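Local coordinates for protein fimbrial structural subunit (Actinomyces naeslundii, PDB 3QDH) that builds the shaft of Actinomyces type 2 fimbriae and, through modules of that shaft, mediates interactions with streptococci and host cells during oral biofilm development, at residues Ala191-Cys196 against Ala245-Leu250; Gln182-Lys187 against Gly202-Ile207; Asp36-Tyr41 against Thr129-Gln134. All blocks are in the same frame, centred on the assembly; numbering follows the deposited sequence.

Interaction 1 (Ala191-Cys196 against Ala245-Leu250); sequences AYAGTC and ARCYVL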
loop_
_atom_site.group_PDB
_atom_site.type_symbol
_atom_site.label_atom_id
_atom_site.label_comp_id
_atom_site.label_asym_id
_atom_site.label_seq_id
_atom_site.Cartn_x
_atom_site.Cartn_y
_atom_site.Cartn_z
ATOM N N ALA A 191 -1.989 5.120 -18.952
ATOM C CA ALA A 191 -2.007 5.657 -17.593
ATOM C C ALA A 191 -1.065 6.837 -17.361
ATOM O O ALA A 191 -1.327 7.665 -16.491
ATOM C CB ALA A 191 -1.732 4.548 -16.579
ATOM N N TYR A 192 0.018 6.923 -18.137
ATOM C CA TYR A 192 1.045 7.951 -17.901
ATOM C C TYR A 192 1.264 8.950 -19.048
ATOM O O TYR A 192 2.327 9.577 -19.150
ATOM C CB TYR A 192 2.358 7.295 -17.449
ATOM C CG TYR A 192 2.225 6.620 -16.103
ATOM C CD1 TYR A 192 2.352 7.353 -14.920
ATOM C CD2 TYR A 192 1.945 5.259 -16.009
ATOM C CE1 TYR A 192 2.215 6.740 -13.678
ATOM C CE2 TYR A 192 1.802 4.638 -14.773
ATOM C CZ TYR A 192 1.941 5.384 -13.616
ATOM O OH TYR A 192 1.804 4.772 -12.397
ATOM N N ALA A 193 0.233 9.113 -19.875
ATOM C CA ALA A 193 0.237 10.051 -21.003
ATOM C C ALA A 193 0.564 11.480 -20.590
ATOM O O ALA A 193 0.247 11.902 -19.477
ATOM C CB ALA A 193 -1.107 10.023 -21.696
ATOM N N GLY A 194 1.194 12.221 -21.500
ATOM C CA GLY A 194 1.404 13.657 -21.313
ATOM C C GLY A 194 0.073 14.387 -21.364
ATOM O O GLY A 194 -0.132 15.378 -20.660
ATOM N N THR A 195 -0.827 13.880 -22.205
ATOM C CA THR A 195 -2.204 14.358 -22.295
ATOM C C THR A 195 -3.139 13.160 -22.147
ATOM O O THR A 195 -3.141 12.258 -22.992
ATOM C CB THR A 195 -2.464 15.081 -23.640
ATOM O OG1 THR A 195 -1.574 16.199 -23.762
ATOM C CG2 THR A 195 -3.916 15.569 -23.735
ATOM N N CYS A 196 -3.924 13.158 -21.071
ATOM C CA CYS A 196 -4.801 12.029 -20.737
ATOM C C CYS A 196 -5.938 11.819 -21.748
ATOM O O CYS A 196 -6.461 12.779 -22.317
ATOM C CB CYS A 196 -5.358 12.182 -19.316
ATOM S SG CYS A 196 -4.083 12.224 -18.017
ATOM N N ALA A 245 2.238 12.256 -11.718
ATOM C CA ALA A 245 0.859 12.375 -12.188
ATOM C C ALA A 245 0.440 11.095 -12.904
ATOM O O ALA A 245 1.270 10.437 -13.526
ATOM C CB ALA A 245 0.710 13.586 -13.119
ATOM N N ARG A 246 -0.844 10.743 -12.806
ATOM C CA ARG A 246 -1.386 9.552 -13.468
ATOM C C ARG A 246 -2.787 9.821 -14.021
ATOM O O ARG A 246 -3.574 10.545 -13.401
ATOM C CB ARG A 246 -1.415 8.355 -12.506
ATOM C CG ARG A 246 -1.683 7.013 -13.184
ATOM C CD ARG A 246 -1.936 5.890 -12.185
ATOM N NE ARG A 246 -2.568 4.730 -12.820
ATOM C CZ ARG A 246 -1.989 3.546 -13.011
ATOM N NH1 ARG A 246 -0.740 3.321 -12.611
ATOM N NH2 ARG A 246 -2.669 2.574 -13.602
ATOM N N CYS A 247 -3.084 9.233 -15.180
ATOM C CA CYS A 247 -4.382 9.383 -15.843
ATOM C C CYS A 247 -5.412 8.360 -15.377
ATOM O O CYS A 247 -5.105 7.174 -15.192
ATOM C CB CYS A 247 -4.246 9.255 -17.364
ATOM S SG CYS A 247 -3.156 10.423 -18.177
ATOM N N TYR A 248 -6.640 8.842 -15.207
ATOM C CA TYR A 248 -7.804 7.999 -14.979
ATOM C C TYR A 248 -8.931 8.424 -15.928
ATOM O O TYR A 248 -8.827 9.451 -16.606
ATOM C CB TYR A 248 -8.274 8.112 -13.530
ATOM C CG TYR A 248 -7.413 7.391 -12.519
ATOM C CD1 TYR A 248 -7.743 6.107 -12.092
ATOM C CD2 TYR A 248 -6.281 7.999 -11.973
ATOM C CE1 TYR A 248 -6.967 5.436 -11.156
ATOM C CE2 TYR A 248 -5.491 7.334 -11.028
ATOM C CZ TYR A 248 -5.845 6.052 -10.629
ATOM O OH TYR A 248 -5.093 5.378 -9.699
ATOM N N VAL A 249 -9.992 7.622 -15.976
ATOM C CA VAL A 249 -11.146 7.895 -16.837
ATOM C C VAL A 249 -12.431 7.968 -16.005
ATOM O O VAL A 249 -12.825 6.994 -15.352
ATOM C CB VAL A 249 -11.277 6.842 -17.971
ATOM C CG1 VAL A 249 -12.551 7.063 -18.786
ATOM C CG2 VAL A 249 -10.055 6.880 -18.882
ATOM N N LEU A 250 -13.067 9.136 -16.029
ATOM C CA LEU A 250 -14.320 9.363 -15.311
ATOM C C LEU A 250 -15.519 9.177 -16.242
ATOM O O LEU A 250 -15.573 9.765 -17.318
ATOM C CB LEU A 250 -14.328 10.762 -14.687
ATOM C CG LEU A 250 -15.468 11.133 -13.736
ATOM C CD1 LEU A 250 -15.424 10.293 -12.468
ATOM C CD2 LEU A 250 -15.418 12.621 -13.400
#
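A245 meets Y192 where a disulfide ties a loop to a sheet strand in the C-terminal, SpaA-like module. This module probably corresponds to the CnaB-type, reverse-Ig fold of the pilin. The loop 191-196 follows strand 182-188, and 245-250 is the start of strand 245-254. The carbonyl O of A245 lies 3.6 Å from CD1 of Y192, oblique to the ring.

R246 and C247 carry the contact. The CG of R246 is anti to the backbone N (chi1 -168°), and the chain runs on extended to NE past the Y192 ring. CG makes a CH-pi contact over one ring face, 4.2 Å from the centroid and displaced toward the rim. The guanidinium stands steeply to that ring, with the two planes 75° apart. R246 NH1 donates to Y192 OH at 2.9 Å, through a bent bond tilted out of the guanidinium plane. Y192 OH also hydrogen-bonds I228 O, so the hydroxyl also ties to strand 220-230. NH2 of R246 forms a salt bridge with D238. A191 CB sits over one guanidinium face, 3.7 Å from R246 NH2, and packs against this buried charged group.

C247 fixes the loop twice. C247 N donates an almost linear bond of 2.7 Å to A191 O. Its CB points to the loop, and SG lies beside the backbone N, where it meets C196. A193 CB packs against the sulfur of C247. The covalent link itself is C196 SG to C247 SG, 2.0 Å, with a chi3 of -79°.

Interaction 2 (Gln182-Lys187 against Gly202-Ile207); sequences QFQLYK and GDPIAI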
loop_
_atom_site.group_PDB
_atom_site.type_symbol
_atom_site.label_atom_id
_atom_site.label_comp_id
_atom_site.label_asym_id
_atom_site.label_seq_id
_atom_site.Cartn_x
_atom_site.Cartn_y
_atom_site.Cartn_z
ATOM N N GLN A 182 -24.404 10.732 -10.878
ATOM C CA GLN A 182 -23.625 9.544 -10.551
ATOM C C GLN A 182 -22.479 9.284 -11.527
ATOM O O GLN A 182 -22.640 9.406 -12.743
ATOM C CB GLN A 182 -24.529 8.317 -10.374
ATOM C CG GLN A 182 -25.338 8.350 -9.076
ATOM C CD GLN A 182 -26.098 7.064 -8.795
ATOM O OE1 GLN A 182 -26.206 6.184 -9.647
ATOM N NE2 GLN A 182 -26.635 6.956 -7.587
ATOM N N PHE A 183 -21.322 8.934 -10.966
ATOM C CA PHE A 183 -20.089 8.716 -11.725
ATOM C C PHE A 183 -19.402 7.420 -11.293
ATOM O O PHE A 183 -19.653 6.901 -10.205
ATOM C CB PHE A 183 -19.106 9.880 -11.514
ATOM C CG PHE A 183 -19.546 11.190 -12.121
ATOM C CD1 PHE A 183 -19.165 11.538 -13.415
ATOM C CD2 PHE A 183 -20.307 12.097 -11.383
ATOM C CE1 PHE A 183 -19.554 12.762 -13.973
ATOM C CE2 PHE A 183 -20.697 13.323 -11.931
ATOM C CZ PHE A 183 -20.323 13.654 -13.225
ATOM N N GLN A 184 -18.536 6.910 -12.167
ATOM C CA GLN A 184 -17.683 5.760 -11.874
ATOM C C GLN A 184 -16.277 6.035 -12.413
ATOM O O GLN A 184 -16.124 6.647 -13.472
ATOM C CB GLN A 184 -18.255 4.478 -12.498
ATOM C CG GLN A 184 -19.582 4.013 -11.890
ATOM C CD GLN A 184 -19.903 2.560 -12.188
ATOM O OE1 GLN A 184 -19.806 2.104 -13.328
ATOM N NE2 GLN A 184 -20.306 1.826 -11.155
ATOM N N LEU A 185 -15.258 5.599 -11.674
ATOM C CA LEU A 185 -13.862 5.825 -12.060
ATOM C C LEU A 185 -13.200 4.570 -12.620
ATOM O O LEU A 185 -13.365 3.475 -12.077
ATOM C CB LEU A 185 -13.048 6.363 -10.878
ATOM C CG LEU A 185 -13.102 7.871 -10.621
ATOM C CD1 LEU A 185 -12.776 8.184 -9.168
ATOM C CD2 LEU A 185 -12.173 8.633 -11.571
ATOM N N TYR A 186 -12.445 4.749 -13.701
ATOM C CA TYR A 186 -11.752 3.647 -14.360
ATOM C C TYR A 186 -10.256 3.915 -14.508
ATOM O O TYR A 186 -9.822 5.067 -14.599
ATOM C CB TYR A 186 -12.354 3.380 -15.749
ATOM C CG TYR A 186 -13.740 2.761 -15.747
ATOM C CD1 TYR A 186 -14.886 3.563 -15.720
ATOM C CD2 TYR A 186 -13.907 1.374 -15.800
ATOM C CE1 TYR A 186 -16.163 3.000 -15.734
ATOM C CE2 TYR A 186 -15.182 0.799 -15.812
ATOM C CZ TYR A 186 -16.305 1.617 -15.779
ATOM O OH TYR A 186 -17.566 1.054 -15.787
ATOM N N LYS A 187 -9.480 2.835 -14.533
ATOM C CA LYS A 187 -8.079 2.885 -14.934
ATOM C C LYS A 187 -7.992 3.280 -16.413
ATOM O O LYS A 187 -8.757 2.778 -17.236
ATOM C CB LYS A 187 -7.430 1.515 -14.718
ATOM C CG LYS A 187 -5.992 1.415 -15.200
ATOM C CD LYS A 187 -5.546 -0.030 -15.329
ATOM C CE LYS A 187 -4.170 -0.122 -15.973
ATOM N NZ LYS A 187 -4.172 0.338 -17.391
ATOM N N GLY A 202 -10.838 -2.297 -17.442
ATOM C CA GLY A 202 -11.090 -2.824 -16.102
ATOM C C GLY A 202 -12.462 -2.481 -15.554
ATOM O O GLY A 202 -13.276 -1.849 -16.230
ATOM N N ASP A 203 -12.716 -2.913 -14.321
ATOM C CA ASP A 203 -13.961 -2.607 -13.626
ATOM C C ASP A 203 -13.863 -1.268 -12.880
ATOM O O ASP A 203 -12.759 -0.742 -12.695
ATOM C CB ASP A 203 -14.316 -3.745 -12.662
ATOM C CG ASP A 203 -14.788 -5.001 -13.383
ATOM O OD1 ASP A 203 -14.729 -5.044 -14.633
ATOM O OD2 ASP A 203 -15.222 -5.952 -12.695
ATOM N N PRO A 204 -15.015 -0.698 -12.468
ATOM C CA PRO A 204 -15.012 0.536 -11.677
ATOM C C PRO A 204 -14.164 0.437 -10.405
ATOM O O PRO A 204 -14.092 -0.627 -9.782
ATOM C CB PRO A 204 -16.487 0.713 -11.313
ATOM C CG PRO A 204 -17.216 0.092 -12.445
ATOM C CD PRO A 204 -16.384 -1.084 -12.868
ATOM N N ILE A 205 -13.538 1.549 -10.032
ATOM C CA ILE A 205 -12.661 1.608 -8.866
ATOM C C ILE A 205 -13.453 1.906 -7.593
ATOM O O ILE A 205 -14.233 2.862 -7.543
ATOM C CB ILE A 205 -11.538 2.662 -9.071
ATOM C CG1 ILE A 205 -10.634 2.250 -10.236
ATOM C CG2 ILE A 205 -10.713 2.851 -7.797
ATOM C CD1 ILE A 205 -9.869 3.388 -10.864
ATOM N N ALA A 206 -13.247 1.084 -6.567
ATOM C CA ALA A 206 -13.894 1.292 -5.276
ATOM C C ALA A 206 -13.245 2.438 -4.503
ATOM O O ALA A 206 -12.035 2.432 -4.250
ATOM C CB ALA A 206 -13.886 0.010 -4.455
ATOM N N ILE A 207 -14.063 3.430 -4.153
ATOM C CA ILE A 207 -13.649 4.551 -3.318
ATOM C C ILE A 207 -14.286 4.349 -1.951
ATOM O O ILE A 207 -15.508 4.436 -1.811
ATOM C CB ILE A 207 -14.081 5.915 -3.936
ATOM C CG1 ILE A 207 -13.467 6.120 -5.335
ATOM C CG2 ILE A 207 -13.759 7.081 -3.002
ATOM C CD1 ILE A 207 -11.944 5.941 -5.425
#
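Y186 on strand 182-188 packs its ring on P204, in the segment that follows strand 200-201. Both belong to the SpaA-like, prealbumin-type beta module. The segment 202-207 is not itself a regular strand. It leads from strand 200-201 toward strand 213-214, and both of these strands pair with 182-188.

The side chain of Y186 leaves the backbone with CB directed away from 202-207. CG lies beside the backbone N (chi1 -71°), which lets the ring run back alongside P204, and the two side chains point the same way. CD2 and CE2 form the edge turned to G202: Y186 CD2 is 3.3 Å from G202 O, which lies in the ring plane. Y186 CE2 also packs on the proline, 3.7 Å from P204 CD. One ring face is covered near its rim by P204 CA. CZ comes next and approaches P204 CG. At the tip, Y186 OH is 3.5 Å from P204 CG. Outside the two segments, K200 makes a cation-pi contact with the ring.

P204 CG is approached by a second residue. The amide end of Q184 reaches it, with Q184 OE1 at 3.4 Å from P204 CG. Two side chains of the same strand, Y186 and Q184, thus meet P204 CG. Q184 NE2 makes weak hydrogen bonds to T211 and T212, which lie farther along the chain.

I205 turns its CB toward the strand. I205 CD1 lies 3.7 Å from Y186 C and also packs near L185 CB. L185 CD1 touches I207 CG1, on the side facing V223 and L213. One backbone bond fastens the two segments. I205 N donates to L185 O at 2.8 Å, and P204 CA adds a CA-H...O contact of 3.4 Å to that L185 O.

Interaction 3 (Asp36-Tyr41 against Thr129-Gln134); sequences DAKSFY and TVYAEQ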
loop_
_atom_site.group_PDB
_atom_site.type_symbol
_atom_site.label_atom_id
_atom_site.label_comp_id
_atom_site.label_asym_id
_atom_site.label_seq_id
_atom_site.Cartn_x
_atom_site.Cartn_y
_atom_site.Cartn_z
ATOM N N ASP A 36 27.687 -19.325 13.825
ATOM C CA ASP A 36 28.529 -20.399 14.357
ATOM C C ASP A 36 27.653 -21.425 15.053
ATOM O O ASP A 36 26.571 -21.086 15.557
ATOM C CB ASP A 36 29.532 -19.850 15.371
ATOM C CG ASP A 36 30.528 -18.908 14.753
ATOM O OD1 ASP A 36 30.657 -18.889 13.508
ATOM O OD2 ASP A 36 31.201 -18.180 15.519
ATOM N N ALA A 37 28.134 -22.664 15.093
ATOM C CA ALA A 37 27.450 -23.767 15.770
ATOM C C ALA A 37 26.898 -23.394 17.156
ATOM O O ALA A 37 25.764 -23.739 17.474
ATOM C CB ALA A 37 28.379 -24.985 15.873
ATOM N N LYS A 38 27.687 -22.670 17.956
ATOM C CA LYS A 38 27.304 -22.347 19.340
ATOM C C LYS A 38 26.837 -20.895 19.523
ATOM O O LYS A 38 26.888 -20.351 20.630
ATOM C CB LYS A 38 28.458 -22.666 20.315
ATOM C CG LYS A 38 28.813 -24.156 20.440
ATOM C CD LYS A 38 27.717 -24.926 21.183
ATOM C CE LYS A 38 28.206 -26.289 21.672
ATOM N NZ LYS A 38 27.069 -27.117 22.200
ATOM N N SER A 39 26.388 -20.272 18.436
ATOM C CA SER A 39 25.807 -18.930 18.490
ATOM C C SER A 39 24.296 -19.046 18.296
ATOM O O SER A 39 23.834 -19.704 17.355
ATOM C CB SER A 39 26.448 -18.041 17.410
ATOM O OG SER A 39 25.765 -16.806 17.281
ATOM N N PHE A 40 23.524 -18.425 19.189
ATOM C CA PHE A 40 22.066 -18.525 19.149
ATOM C C PHE A 40 21.404 -17.165 19.178
ATOM O O PHE A 40 21.955 -16.232 19.752
ATOM C CB PHE A 40 21.553 -19.332 20.348
ATOM C CG PHE A 40 22.175 -20.690 20.468
ATOM C CD1 PHE A 40 21.588 -21.791 19.855
ATOM C CD2 PHE A 40 23.354 -20.862 21.181
ATOM C CE1 PHE A 40 22.168 -23.064 19.956
ATOM C CE2 PHE A 40 23.950 -22.126 21.288
ATOM C CZ PHE A 40 23.351 -23.227 20.674
ATOM N N TYR A 41 20.224 -17.058 18.562
ATOM C CA TYR A 41 19.389 -15.853 18.691
ATOM C C TYR A 41 18.820 -15.678 20.098
ATOM O O TYR A 41 18.248 -16.609 20.670
ATOM C CB TYR A 41 18.220 -15.863 17.701
ATOM C CG TYR A 41 18.668 -15.736 16.262
ATOM C CD1 TYR A 41 19.145 -14.522 15.761
ATOM C CD2 TYR A 41 18.624 -16.840 15.406
ATOM C CE1 TYR A 41 19.566 -14.412 14.426
ATOM C CE2 TYR A 41 19.029 -16.738 14.075
ATOM C CZ TYR A 41 19.504 -15.528 13.598
ATOM O OH TYR A 41 19.919 -15.462 12.293
ATOM N N THR A 129 22.423 -12.084 18.949
ATOM C CA THR A 129 22.884 -13.450 19.156
ATOM C C THR A 129 23.875 -13.491 20.309
ATOM O O THR A 129 24.456 -12.464 20.665
ATOM C CB THR A 129 23.605 -13.979 17.910
ATOM O OG1 THR A 129 24.615 -13.036 17.530
ATOM C CG2 THR A 129 22.615 -14.174 16.747
ATOM N N VAL A 130 24.077 -14.681 20.865
ATOM C CA VAL A 130 24.992 -14.881 21.998
ATOM C C VAL A 130 25.663 -16.251 21.855
ATOM O O VAL A 130 25.022 -17.209 21.401
ATOM C CB VAL A 130 24.221 -14.767 23.349
ATOM C CG1 VAL A 130 23.156 -15.894 23.492
ATOM C CG2 VAL A 130 25.179 -14.740 24.555
ATOM N N TYR A 131 26.948 -16.337 22.194
ATOM C CA TYR A 131 27.629 -17.628 22.290
ATOM C C TYR A 131 27.174 -18.310 23.578
ATOM O O TYR A 131 27.161 -17.696 24.650
ATOM C CB TYR A 131 29.159 -17.465 22.275
ATOM C CG TYR A 131 29.938 -18.773 22.170
ATOM C CD1 TYR A 131 30.189 -19.558 23.300
ATOM C CD2 TYR A 131 30.426 -19.214 20.945
ATOM C CE1 TYR A 131 30.903 -20.756 23.203
ATOM C CE2 TYR A 131 31.146 -20.409 20.838
ATOM C CZ TYR A 131 31.376 -21.172 21.970
ATOM O OH TYR A 131 32.084 -22.356 21.864
ATOM N N ALA A 132 26.757 -19.563 23.460
ATOM C CA ALA A 132 26.367 -20.344 24.625
ATOM C C ALA A 132 26.724 -21.816 24.430
ATOM O O ALA A 132 26.661 -22.342 23.317
ATOM C CB ALA A 132 24.880 -20.180 24.914
ATOM N N GLU A 133 27.117 -22.472 25.517
ATOM C CA GLU A 133 27.357 -23.916 25.468
ATOM C C GLU A 133 26.034 -24.671 25.446
ATOM O O GLU A 133 25.946 -25.777 24.909
ATOM C CB GLU A 133 28.258 -24.374 26.617
ATOM C CG GLU A 133 29.748 -24.202 26.328
ATOM C CD GLU A 133 30.206 -24.922 25.057
ATOM O OE1 GLU A 133 29.719 -26.043 24.780
ATOM O OE2 GLU A 133 31.065 -24.364 24.336
ATOM N N GLN A 134 25.002 -24.058 26.017
ATOM C CA GLN A 134 23.642 -24.576 25.934
ATOM C C GLN A 134 22.703 -23.522 25.339
ATOM O O GLN A 134 22.771 -22.352 25.721
ATOM C CB GLN A 134 23.144 -25.018 27.318
ATOM C CG GLN A 134 23.790 -26.307 27.846
ATOM C CD GLN A 134 23.259 -27.574 27.170
ATOM O OE1 GLN A 134 22.057 -27.711 26.919
ATOM N NE2 GLN A 134 24.160 -28.510 26.883
HETATM O O HOH W 1 26.964 -14.514 18.960
#
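K38 and Y131 meet where two antiparallel strands, 39-49 and 118-131, pair at one end of the N2-type adhesin module.

Backbone bonds set the register. F40 and V130 form a hydrogen-bonded pair, N to O in both directions. S39 with Y131 and Y41 with T129 are non-hydrogen-bonded pairs. A third bond, A132 N to K38 O at 2.9 Å, carries the pairing past the strand end. A type I turn from D36 to S39, closed by S39 N to D36 O, leads into strand 39-49.

Ring contacts come next. K38 CB lies over one face of the Y131 ring, 3.9 Å from the centroid, in a CH-pi contact. F40 presents its edge: F40 CE2 is 3.4 Å from A132 O, which lies in the ring plane. F40 also has a cation-pi partner in K96. Y41 CD1 touches T129 CG2 at 3.6 Å, and the Y41 ring packs on L92 and I95 of helix 89-96.

The polar end of K38 turns to E133. The chain bends at chi2 (-71°), and K38 NZ donates a hydrogen bond to E133 O at 3.2 Å. The salt bridge from K38 NZ to E133 OE1 is long, 3.9 Å.

A water bridges the hydroxyls, 3.1 Å from both S39 OG and T129 OG1.

Overall arrangement
Interactions 1 and 2 share one sheet of the C-terminal SpaA-like module. Strands 182-188 and 245-254 are neighbours in it, and the two contacts have centres about 14 Å apart. They touch directly: V249 O is 2.8 Å from Y186 N, a probable hydrogen bond, and Y248 CE1 packs 3.6 Å from I205 CD1. Interaction 3 belongs to the other module, on the opposite side of the chain's centre. Its centre is about 56 Å from those of interactions 1 and 2. The zinc ion, bound by D70, D73 and E90, is nearer to interaction 3, about 14 Å from the Y41 side chain. Interactions 1 and 2 lie away from it.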